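Side-chain contacts in cystathionine beta-lyase family protein, YNBB B.subtilis ortholog (Clostridium acetobutylicum, PDB 3HVY), which is probably a pyridoxal-phosphate-dependent carbon-sulfur lyase of the cystathionine beta-lyase type and may take part in aluminium resistance: residues Y24-N29 with M315-F320; I74-L79 with F93-F98; A108-L113 with T268-V273. All coordinates share one frame; numbering follows the deposited sequence.

How the interactions relate
Interactions 2 and 3 are neighbours, their centres about 16 Å apart, while interaction 1 lies across the centre of the chain, its centre about 42 Å from that of interaction 2 and 46 Å from that of interaction 3. Along the sequence interaction 2 precedes interaction 3; interaction 1 brackets both, joining helix 18-55 to the end of helix 287-317. Strand 91-95, outermost within this chain in the seven-stranded mixed sheet, gives one side of interaction 2, helix 74-87 the other. The strand also packs on interaction 3: Phe93 meets Thr268 and Val271 of helix 261-271. Interactions 2 and 3 both lie against the third subunit of the tetramer; interaction 1 is helix packing.

Interaction 1: Y24-N29 with M315-F320; sequences YERALN and MELAGF
Leu317 lays its CD1 methyl over one face of the Arg26 guanidinium, 3.9 Å above the plane and over its centre. The same methyl reaches back to the root of the arginine, with Leu317 CD1 3.5 Å from Arg26 CB, so the arginine curls round the leucine tip. The bend comes at chi3 (55°): without it the chain, whose chi2 is extended, would run straight on, but here it folds the flat head over the methyl. The other branch, Leu317 CD2, sits 3.8 Å from Arg26 NH2. Ala27 adds a looser apolar touch, its CB 4.1 Å from Leu317 CD1.

No direct hydrogen bond crosses the contact. A water in the guanidinium plane makes the polar link instead: it accepts from Arg26 NH1 at 2.9 Å and donates to Leu317 O at 2.6 Å. That carbonyl belongs to the last turn of helix 287-317, which Gly319 ends with a positive phi in a Schellman motif. Ala27 also packs on Phe310 and Ile314 of that helix, and Leu317 touches Leu23 and Asp30 of helix 18-55, so the contact is part of the packing of helix 18-55 on helix 287-317.

The contact is partly buried and its arginine exposed: Arg26 shields a leucine with its alkyl root and flat face, while NH1 gives a proton to the bridging water that carries its bond to the helix end.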
loop_
_atom_site.group_PDB
_atom_site.type_symbol
_atom_site.label_atom_id
_atom_site.label_comp_id
_atom_site.label_asym_id
_atom_site.label_seq_id
_atom_site.Cartn_x
_atom_site.Cartn_y
_atom_site.Cartn_z
ATOM N N TYR D 24 -1.372 -8.449 -42.304
ATOM C CA TYR D 24 -2.273 -8.079 -41.209
ATOM C C TYR D 24 -3.720 -8.192 -41.613
ATOM O O TYR D 24 -4.504 -8.813 -40.901
ATOM C CB TYR D 24 -1.953 -6.651 -40.735
ATOM C CG TYR D 24 -2.999 -6.032 -39.838
ATOM C CD1 TYR D 24 -3.358 -6.637 -38.640
ATOM C CD2 TYR D 24 -3.631 -4.857 -40.186
ATOM C CE1 TYR D 24 -4.328 -6.088 -37.817
ATOM C CE2 TYR D 24 -4.587 -4.281 -39.356
ATOM C CZ TYR D 24 -4.925 -4.890 -38.166
ATOM O OH TYR D 24 -5.897 -4.315 -37.358
ATOM N N GLU D 25 -4.090 -7.611 -42.751
ATOM C CA GLU D 25 -5.475 -7.661 -43.204
ATOM C C GLU D 25 -5.875 -9.111 -43.469
ATOM O O GLU D 25 -6.945 -9.529 -43.067
ATOM C CB GLU D 25 -5.743 -6.767 -44.453
ATOM N N ARG D 26 -5.021 -9.880 -44.143
ATOM C CA ARG D 26 -5.355 -11.263 -44.453
ATOM C C ARG D 26 -5.483 -12.063 -43.167
ATOM O O ARG D 26 -6.468 -12.732 -42.957
ATOM C CB ARG D 26 -4.300 -11.892 -45.365
ATOM C CG ARG D 26 -4.223 -11.246 -46.795
ATOM C CD ARG D 26 -3.010 -11.761 -47.612
ATOM N NE ARG D 26 -3.087 -13.205 -47.652
ATOM C CZ ARG D 26 -2.062 -14.057 -47.695
ATOM N NH1 ARG D 26 -0.811 -13.633 -47.746
ATOM N NH2 ARG D 26 -2.312 -15.367 -47.685
ATOM N N ALA D 27 -4.495 -11.955 -42.286
ATOM C CA ALA D 27 -4.499 -12.710 -41.023
ATOM C C ALA D 27 -5.747 -12.402 -40.189
ATOM O O ALA D 27 -6.398 -13.281 -39.638
ATOM C CB ALA D 27 -3.190 -12.425 -40.226
ATOM N N LEU D 28 -6.110 -11.143 -40.124
ATOM C CA LEU D 28 -7.249 -10.770 -39.310
ATOM C C LEU D 28 -8.505 -11.432 -39.859
ATOM O O LEU D 28 -9.296 -12.031 -39.110
ATOM C CB LEU D 28 -7.383 -9.248 -39.217
ATOM C CG LEU D 28 -8.276 -8.772 -38.061
ATOM C CD1 LEU D 28 -7.567 -9.053 -36.698
ATOM C CD2 LEU D 28 -8.643 -7.274 -38.200
ATOM N N ASN D 29 -8.680 -11.384 -41.172
ATOM C CA ASN D 29 -9.838 -12.077 -41.759
ATOM C C ASN D 29 -9.797 -13.559 -41.503
ATOM O O ASN D 29 -10.787 -14.160 -41.225
ATOM C CB ASN D 29 -9.899 -11.848 -43.268
ATOM C CG ASN D 29 -10.309 -10.437 -43.596
ATOM O OD1 ASN D 29 -11.061 -9.819 -42.824
ATOM N ND2 ASN D 29 -9.806 -9.899 -44.720
HETATM N N MSE D 315 2.383 -14.967 -38.748
HETATM C CA MSE D 315 3.759 -15.423 -38.947
HETATM C C MSE D 315 3.746 -16.547 -40.002
HETATM O O MSE D 315 4.665 -16.700 -40.795
HETATM C CB MSE D 315 4.381 -15.879 -37.625
HETATM C CG MSE D 315 4.464 -14.781 -36.553
HETATM SE SE MSE D 315 5.435 -13.244 -37.179
HETATM C CE MSE D 315 7.233 -13.986 -37.161
ATOM N N GLU D 316 2.686 -17.344 -40.002
ATOM C CA GLU D 316 2.513 -18.369 -41.030
ATOM C C GLU D 316 2.344 -17.749 -42.442
ATOM O O GLU D 316 2.993 -18.187 -43.404
ATOM C CB GLU D 316 1.329 -19.229 -40.668
ATOM C CG GLU D 316 0.905 -20.256 -41.651
ATOM C CD GLU D 316 -0.031 -21.230 -41.018
ATOM O OE1 GLU D 316 -1.187 -20.860 -40.705
ATOM O OE2 GLU D 316 0.433 -22.351 -40.791
ATOM N N LEU D 317 1.513 -16.708 -42.547
ATOM C CA LEU D 317 1.397 -15.970 -43.796
ATOM C C LEU D 317 2.759 -15.457 -44.266
ATOM O O LEU D 317 3.035 -15.390 -45.469
ATOM C CB LEU D 317 0.412 -14.815 -43.659
ATOM C CG LEU D 317 -1.030 -15.176 -43.379
ATOM C CD1 LEU D 317 -1.987 -14.043 -43.780
ATOM C CD2 LEU D 317 -1.353 -16.474 -44.125
ATOM N N ALA D 318 3.635 -15.161 -43.313
ATOM C CA ALA D 318 4.994 -14.705 -43.593
ATOM C C ALA D 318 5.983 -15.824 -43.941
ATOM O O ALA D 318 7.140 -15.541 -44.190
ATOM C CB ALA D 318 5.528 -13.906 -42.381
ATOM N N GLY D 319 5.559 -17.080 -43.869
ATOM C CA GLY D 319 6.398 -18.214 -44.238
ATOM C C GLY D 319 6.872 -19.098 -43.096
ATOM O O GLY D 319 7.502 -20.097 -43.342
ATOM N N PHE D 320 6.540 -18.767 -41.848
ATOM C CA PHE D 320 7.067 -19.503 -40.719
ATOM C C PHE D 320 6.192 -20.668 -40.273
ATOM O O PHE D 320 4.941 -20.578 -40.278
ATOM C CB PHE D 320 7.273 -18.551 -39.537
ATOM C CG PHE D 320 8.299 -17.476 -39.784
ATOM C CD1 PHE D 320 9.665 -17.750 -39.611
ATOM C CD2 PHE D 320 7.922 -16.216 -40.208
ATOM C CE1 PHE D 320 10.611 -16.777 -39.811
ATOM C CE2 PHE D 320 8.868 -15.234 -40.439
ATOM C CZ PHE D 320 10.208 -15.495 -40.246
HETATM O O HOH W 1 1.244 -15.678 -47.357
#

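Interaction 2: I74-L79 with F93-F98; sequences IGRDSL and FVRPHF
The aliphatic stem of Arg76 covers one face of the Arg95 guanidinium: Arg76 CD sits over its centre, 3.4 Å above the plane, and Phe93 CE1 covers the opposite face. The two guanidinium planes are 16° apart, and Arg76 NE comes to 3.7 Å from Arg95 NH2, an approach of like charges. Arg95 gets there by bending at chi2 (-70°).

Among the polar bonds, Arg76 grips Asp77 side-on, NE and NH2 both giving to OD1 from the same face of the carboxylate; both form part of one salt bridge, Arg76 NE to Asp77 OD1 being 3.0 Å. Arg95 NH1 turns back to its neighbour's carbonyl, Val94 O, at 2.8 Å, from above the carbonyl plane, and pairs with Asp80. A water donates to Asp77 OD1 and accepts weakly from Arg95 NH2, which also bonds Gly278 O.

The apolar part is one pair of side chains: Leu79 CD2 meets Val94 CG1 at 4.0 Å, the two crossing at about a right angle between helix 74-87 and strand 91-95.

The closeness of two buried arginines is probably eased by Asp77 and Asp80; Asp77 OD1 also lies near Arg95 NH2 without a direct bond, and carbon fills both faces of Arg95.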
loop_
_atom_site.group_PDB
_atom_site.type_symbol
_atom_site.label_atom_id
_atom_site.label_comp_id
_atom_site.label_asym_id
_atom_site.label_seq_id
_atom_site.Cartn_x
_atom_site.Cartn_y
_atom_site.Cartn_z
ATOM N N ILE D 74 -11.108 -11.999 6.528
ATOM C CA ILE D 74 -12.271 -12.511 5.805
ATOM C C ILE D 74 -12.130 -12.377 4.299
ATOM O O ILE D 74 -12.662 -13.209 3.566
ATOM C CB ILE D 74 -13.634 -11.898 6.306
ATOM C CG1 ILE D 74 -13.817 -10.436 5.822
ATOM C CG2 ILE D 74 -13.735 -12.037 7.823
ATOM C CD1 ILE D 74 -15.144 -9.854 6.135
ATOM N N GLY D 75 -11.408 -11.352 3.838
ATOM C CA GLY D 75 -11.097 -11.204 2.426
ATOM C C GLY D 75 -10.315 -12.371 1.856
ATOM O O GLY D 75 -10.684 -12.977 0.845
ATOM N N ARG D 76 -9.238 -12.698 2.534
ATOM C CA ARG D 76 -8.380 -13.782 2.184
ATOM C C ARG D 76 -9.141 -15.107 2.164
ATOM O O ARG D 76 -9.062 -15.862 1.200
ATOM C CB ARG D 76 -7.294 -13.858 3.240
ATOM C CG ARG D 76 -6.281 -14.947 3.055
ATOM C CD ARG D 76 -5.459 -15.145 4.319
ATOM N NE ARG D 76 -6.281 -15.631 5.407
ATOM C CZ ARG D 76 -5.981 -15.595 6.702
ATOM N NH1 ARG D 76 -4.816 -15.169 7.109
ATOM N NH2 ARG D 76 -6.869 -15.995 7.589
ATOM N N ASP D 77 -9.883 -15.380 3.227
ATOM C CA ASP D 77 -10.601 -16.647 3.367
ATOM C C ASP D 77 -11.732 -16.781 2.371
ATOM O O ASP D 77 -12.000 -17.861 1.877
ATOM C CB ASP D 77 -11.096 -16.820 4.805
ATOM C CG ASP D 77 -9.932 -16.953 5.792
ATOM O OD1 ASP D 77 -8.787 -17.321 5.381
ATOM O OD2 ASP D 77 -10.165 -16.645 6.954
ATOM N N SER D 78 -12.382 -15.685 2.039
ATOM C CA SER D 78 -13.440 -15.743 1.049
ATOM C C SER D 78 -12.885 -15.869 -0.363
ATOM O O SER D 78 -13.554 -16.459 -1.258
ATOM C CB SER D 78 -14.318 -14.491 1.150
ATOM O OG SER D 78 -15.136 -14.497 2.316
ATOM N N LEU D 79 -11.701 -15.312 -0.613
ATOM C CA LEU D 79 -11.108 -15.482 -1.974
ATOM C C LEU D 79 -10.804 -16.949 -2.185
ATOM O O LEU D 79 -11.056 -17.489 -3.250
ATOM C CB LEU D 79 -9.892 -14.635 -2.234
ATOM C CG LEU D 79 -9.316 -14.668 -3.665
ATOM C CD1 LEU D 79 -10.336 -14.169 -4.665
ATOM C CD2 LEU D 79 -8.087 -13.786 -3.706
ATOM N N PHE D 93 -6.291 -22.207 -1.889
ATOM C CA PHE D 93 -5.309 -21.503 -1.071
ATOM C C PHE D 93 -4.591 -20.535 -2.006
ATOM O O PHE D 93 -3.741 -20.940 -2.822
ATOM C CB PHE D 93 -4.362 -22.510 -0.450
ATOM C CG PHE D 93 -3.249 -21.908 0.379
ATOM C CD1 PHE D 93 -3.487 -21.381 1.647
ATOM C CD2 PHE D 93 -1.967 -21.887 -0.105
ATOM C CE1 PHE D 93 -2.483 -20.886 2.408
ATOM C CE2 PHE D 93 -0.955 -21.345 0.664
ATOM C CZ PHE D 93 -1.219 -20.873 1.941
ATOM N N VAL D 94 -4.990 -19.273 -1.901
ATOM C CA VAL D 94 -4.536 -18.199 -2.733
ATOM C C VAL D 94 -3.861 -17.173 -1.835
ATOM O O VAL D 94 -4.451 -16.689 -0.834
ATOM C CB VAL D 94 -5.734 -17.522 -3.445
ATOM C CG1 VAL D 94 -5.218 -16.488 -4.479
ATOM C CG2 VAL D 94 -6.691 -18.558 -4.042
ATOM N N ARG D 95 -2.615 -16.832 -2.163
ATOM C CA ARG D 95 -1.846 -15.979 -1.283
ATOM C C ARG D 95 -0.881 -15.159 -2.074
ATOM O O ARG D 95 -0.307 -15.627 -3.081
ATOM C CB ARG D 95 -1.023 -16.801 -0.297
ATOM C CG ARG D 95 -1.805 -17.586 0.717
ATOM C CD ARG D 95 -2.471 -16.688 1.742
ATOM N NE ARG D 95 -3.136 -17.437 2.811
ATOM C CZ ARG D 95 -4.329 -18.006 2.709
ATOM N NH1 ARG D 95 -5.004 -17.946 1.579
ATOM N NH2 ARG D 95 -4.838 -18.655 3.746
ATOM N N PRO D 96 -0.659 -13.915 -1.635
ATOM C CA PRO D 96 0.370 -13.046 -2.251
ATOM C C PRO D 96 1.780 -13.506 -1.816
ATOM O O PRO D 96 2.804 -13.139 -2.404
ATOM C CB PRO D 96 0.052 -11.672 -1.639
ATOM C CG PRO D 96 -0.475 -12.031 -0.266
ATOM C CD PRO D 96 -1.339 -13.246 -0.520
ATOM N N HIS D 97 1.828 -14.337 -0.789
ATOM C CA HIS D 97 3.097 -14.809 -0.250
ATOM C C HIS D 97 3.886 -15.711 -1.184
ATOM O O HIS D 97 5.099 -15.930 -0.959
ATOM C CB HIS D 97 2.883 -15.528 1.082
ATOM C CG HIS D 97 2.069 -14.742 2.070
ATOM N ND1 HIS D 97 2.586 -14.265 3.257
ATOM C CD2 HIS D 97 0.766 -14.343 2.037
ATOM C CE1 HIS D 97 1.642 -13.586 3.899
ATOM N NE2 HIS D 97 0.528 -13.628 3.189
ATOM N N PHE D 98 3.240 -16.337 -2.162
ATOM C CA PHE D 98 4.005 -17.154 -3.098
ATOM C C PHE D 98 4.834 -16.191 -3.967
ATOM O O PHE D 98 4.313 -15.211 -4.498
ATOM C CB PHE D 98 3.130 -17.977 -4.000
ATOM C CG PHE D 98 2.375 -19.105 -3.328
ATOM C CD1 PHE D 98 3.005 -20.272 -2.957
ATOM C CD2 PHE D 98 0.999 -18.998 -3.139
ATOM C CE1 PHE D 98 2.306 -21.296 -2.425
ATOM C CE2 PHE D 98 0.284 -20.051 -2.589
ATOM C CZ PHE D 98 0.918 -21.162 -2.239
HETATM O O HOH W 2 -6.773 -15.378 -0.483
HETATM O O HOH W 3 -8.052 -19.364 4.001
#

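Interaction 3: A108-L113 with T268-V273; sequences ALFGNL and TFRVTV. With EDO (1,2-ethanediol), chain S.
The guanidinium of Arg270 lies flat on the ring of Phe110, their centres 4.0 Å apart and their planes 15° from parallel. Arg270 NH1 is the nitrogen over the middle of the Phe110 ring, 3.5 Å above its plane, while CZ stands 20° off the ring normal, a cation-pi contact over the face. One face of the guanidinium is covered by Phe110 CD2, near its centre. At the edge of the guanidinium, near its plane, is a 1,2-ethanediol molecule, probably from the crystallisation liquor. Arg270 NH1 gives a weak hydrogen bond to its O1, 3.3 Å long, and the C1 of the diol comes 3.4 Å from Phe110 CD1, at an oblique angle to the ring.

Arg270 reaches this place by a bend at chi2 (65°), which turns the chain across toward Phe110 before the head settles on the ring; Arg270 CD passes 3.8 Å from Phe110 CB on the way. Closer to the backbone the helices come together at Gly111, with Gly111 CA 5.4 Å from Arg270 CA. Arg270 CB lies 4.2 Å from Gly111 N.

Just past helix 101-111, Asn112 ND2 returns to Ala108 O in the carbonyl plane, on a lone pair, and also bonds Tyr263 O, tying the end of that helix to the start of helix 261-271.

The strongest polar bond of Arg270 is with another chain: NH2 donates to Thr272 O of the third subunit, and the reciprocal bond is made too. Pro274 of that subunit packs on Phe110. The arrangement is therefore a cation-pi stack between two helices of the large PLP-binding domain, placed at a subunit interface of the tetramer.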
loop_
_atom_site.group_PDB
_atom_site.type_symbol
_atom_site.label_atom_id
_atom_site.label_comp_id
_atom_site.label_asym_id
_atom_site.label_seq_id
_atom_site.Cartn_x
_atom_site.Cartn_y
_atom_site.Cartn_z
ATOM N N ALA D 108 2.934 -27.624 -3.452
ATOM C CA ALA D 108 1.947 -28.677 -3.692
ATOM C C ALA D 108 2.634 -30.048 -3.708
ATOM O O ALA D 108 2.110 -30.997 -3.149
ATOM C CB ALA D 108 1.165 -28.441 -4.971
ATOM N N LEU D 109 3.843 -30.128 -4.282
ATOM C CA LEU D 109 4.592 -31.361 -4.318
ATOM C C LEU D 109 5.178 -31.734 -2.957
ATOM O O LEU D 109 4.889 -32.816 -2.444
ATOM C CB LEU D 109 5.682 -31.300 -5.387
ATOM C CG LEU D 109 5.158 -31.072 -6.828
ATOM C CD1 LEU D 109 6.327 -30.701 -7.790
ATOM C CD2 LEU D 109 4.368 -32.304 -7.262
ATOM N N PHE D 110 5.969 -30.837 -2.361
ATOM C CA PHE D 110 6.573 -31.102 -1.064
ATOM C C PHE D 110 5.527 -31.503 -0.056
ATOM O O PHE D 110 5.675 -32.485 0.639
ATOM C CB PHE D 110 7.361 -29.913 -0.526
ATOM C CG PHE D 110 8.790 -29.903 -0.938
ATOM C CD1 PHE D 110 9.708 -30.706 -0.293
ATOM C CD2 PHE D 110 9.227 -29.080 -1.968
ATOM C CE1 PHE D 110 11.063 -30.730 -0.684
ATOM C CE2 PHE D 110 10.589 -29.115 -2.376
ATOM C CZ PHE D 110 11.492 -29.934 -1.715
ATOM N N GLY D 111 4.440 -30.767 -0.001
ATOM C CA GLY D 111 3.445 -31.060 1.006
ATOM C C GLY D 111 2.823 -32.434 0.947
ATOM O O GLY D 111 2.426 -32.998 1.992
ATOM N N ASN D 112 2.756 -32.989 -0.256
ATOM C CA ASN D 112 2.062 -34.247 -0.502
ATOM C C ASN D 112 2.957 -35.440 -0.743
ATOM O O ASN D 112 2.519 -36.476 -1.224
ATOM C CB ASN D 112 1.025 -34.011 -1.611
ATOM C CG ASN D 112 -0.194 -33.228 -1.102
ATOM O OD1 ASN D 112 -0.956 -33.776 -0.339
ATOM N ND2 ASN D 112 -0.353 -31.915 -1.483
ATOM N N LEU D 113 4.220 -35.303 -0.356
ATOM C CA LEU D 113 5.223 -36.346 -0.515
ATOM C C LEU D 113 6.043 -36.484 0.761
ATOM O O LEU D 113 6.275 -35.518 1.482
ATOM C CB LEU D 113 6.173 -36.038 -1.682
ATOM C CG LEU D 113 5.481 -36.213 -3.039
ATOM C CD1 LEU D 113 6.213 -35.450 -4.137
ATOM C CD2 LEU D 113 5.240 -37.691 -3.389
ATOM N N THR D 268 -0.351 -26.319 2.470
ATOM C CA THR D 268 -0.236 -25.135 3.321
ATOM C C THR D 268 0.841 -25.262 4.426
ATOM O O THR D 268 1.388 -24.246 4.877
ATOM C CB THR D 268 -1.553 -24.686 3.974
ATOM O OG1 THR D 268 -1.932 -25.649 4.953
ATOM C CG2 THR D 268 -2.694 -24.445 2.904
ATOM N N PHE D 269 1.087 -26.464 4.909
ATOM C CA PHE D 269 2.087 -26.701 5.973
ATOM C C PHE D 269 3.490 -26.568 5.456
ATOM O O PHE D 269 4.433 -26.306 6.244
ATOM C CB PHE D 269 1.910 -28.068 6.656
ATOM C CG PHE D 269 0.583 -28.241 7.367
ATOM C CD1 PHE D 269 0.030 -27.221 8.115
ATOM C CD2 PHE D 269 -0.092 -29.458 7.302
ATOM C CE1 PHE D 269 -1.189 -27.393 8.774
ATOM C CE2 PHE D 269 -1.306 -29.630 7.950
ATOM C CZ PHE D 269 -1.840 -28.605 8.693
ATOM N N ARG D 270 3.662 -26.781 4.148
ATOM C CA ARG D 270 4.943 -26.486 3.485
ATOM C C ARG D 270 5.122 -24.990 3.223
ATOM O O ARG D 270 6.237 -24.444 3.300
ATOM C CB ARG D 270 5.033 -27.214 2.162
ATOM C CG ARG D 270 6.115 -26.706 1.236
ATOM C CD ARG D 270 7.522 -26.923 1.782
ATOM N NE ARG D 270 8.462 -26.138 0.966
ATOM C CZ ARG D 270 9.725 -26.471 0.772
ATOM N NH1 ARG D 270 10.218 -27.561 1.319
ATOM N NH2 ARG D 270 10.507 -25.718 0.020
ATOM N N VAL D 271 4.016 -24.324 2.921
ATOM C CA VAL D 271 4.068 -22.899 2.641
ATOM C C VAL D 271 4.403 -22.115 3.884
ATOM O O VAL D 271 5.148 -21.157 3.804
ATOM C CB VAL D 271 2.773 -22.364 1.968
ATOM C CG1 VAL D 271 2.891 -20.821 1.774
ATOM C CG2 VAL D 271 2.552 -23.071 0.613
ATOM N N THR D 272 3.807 -22.461 5.021
ATOM C CA THR D 272 4.143 -21.801 6.263
ATOM C C THR D 272 4.833 -22.871 7.057
ATOM O O THR D 272 5.914 -23.269 6.673
ATOM C CB THR D 272 2.946 -21.165 6.941
ATOM O OG1 THR D 272 1.965 -22.147 7.277
ATOM C CG2 THR D 272 2.291 -20.092 6.022
ATOM N N VAL D 273 4.198 -23.383 8.106
ATOM C CA VAL D 273 4.739 -24.491 8.886
ATOM C C VAL D 273 3.594 -25.378 9.377
ATOM O O VAL D 273 2.414 -24.941 9.441
ATOM C CB VAL D 273 5.616 -24.035 10.113
ATOM C CG1 VAL D 273 7.013 -23.646 9.666
ATOM C CG2 VAL D 273 4.926 -22.909 10.889
HETATM C C1 EDO S . 9.968 -30.501 3.084
HETATM O O1 EDO S . 8.685 -29.871 3.046
HETATM C C2 EDO S . 10.605 -30.108 4.379
HETATM O O2 EDO S . 11.467 -28.965 4.207
#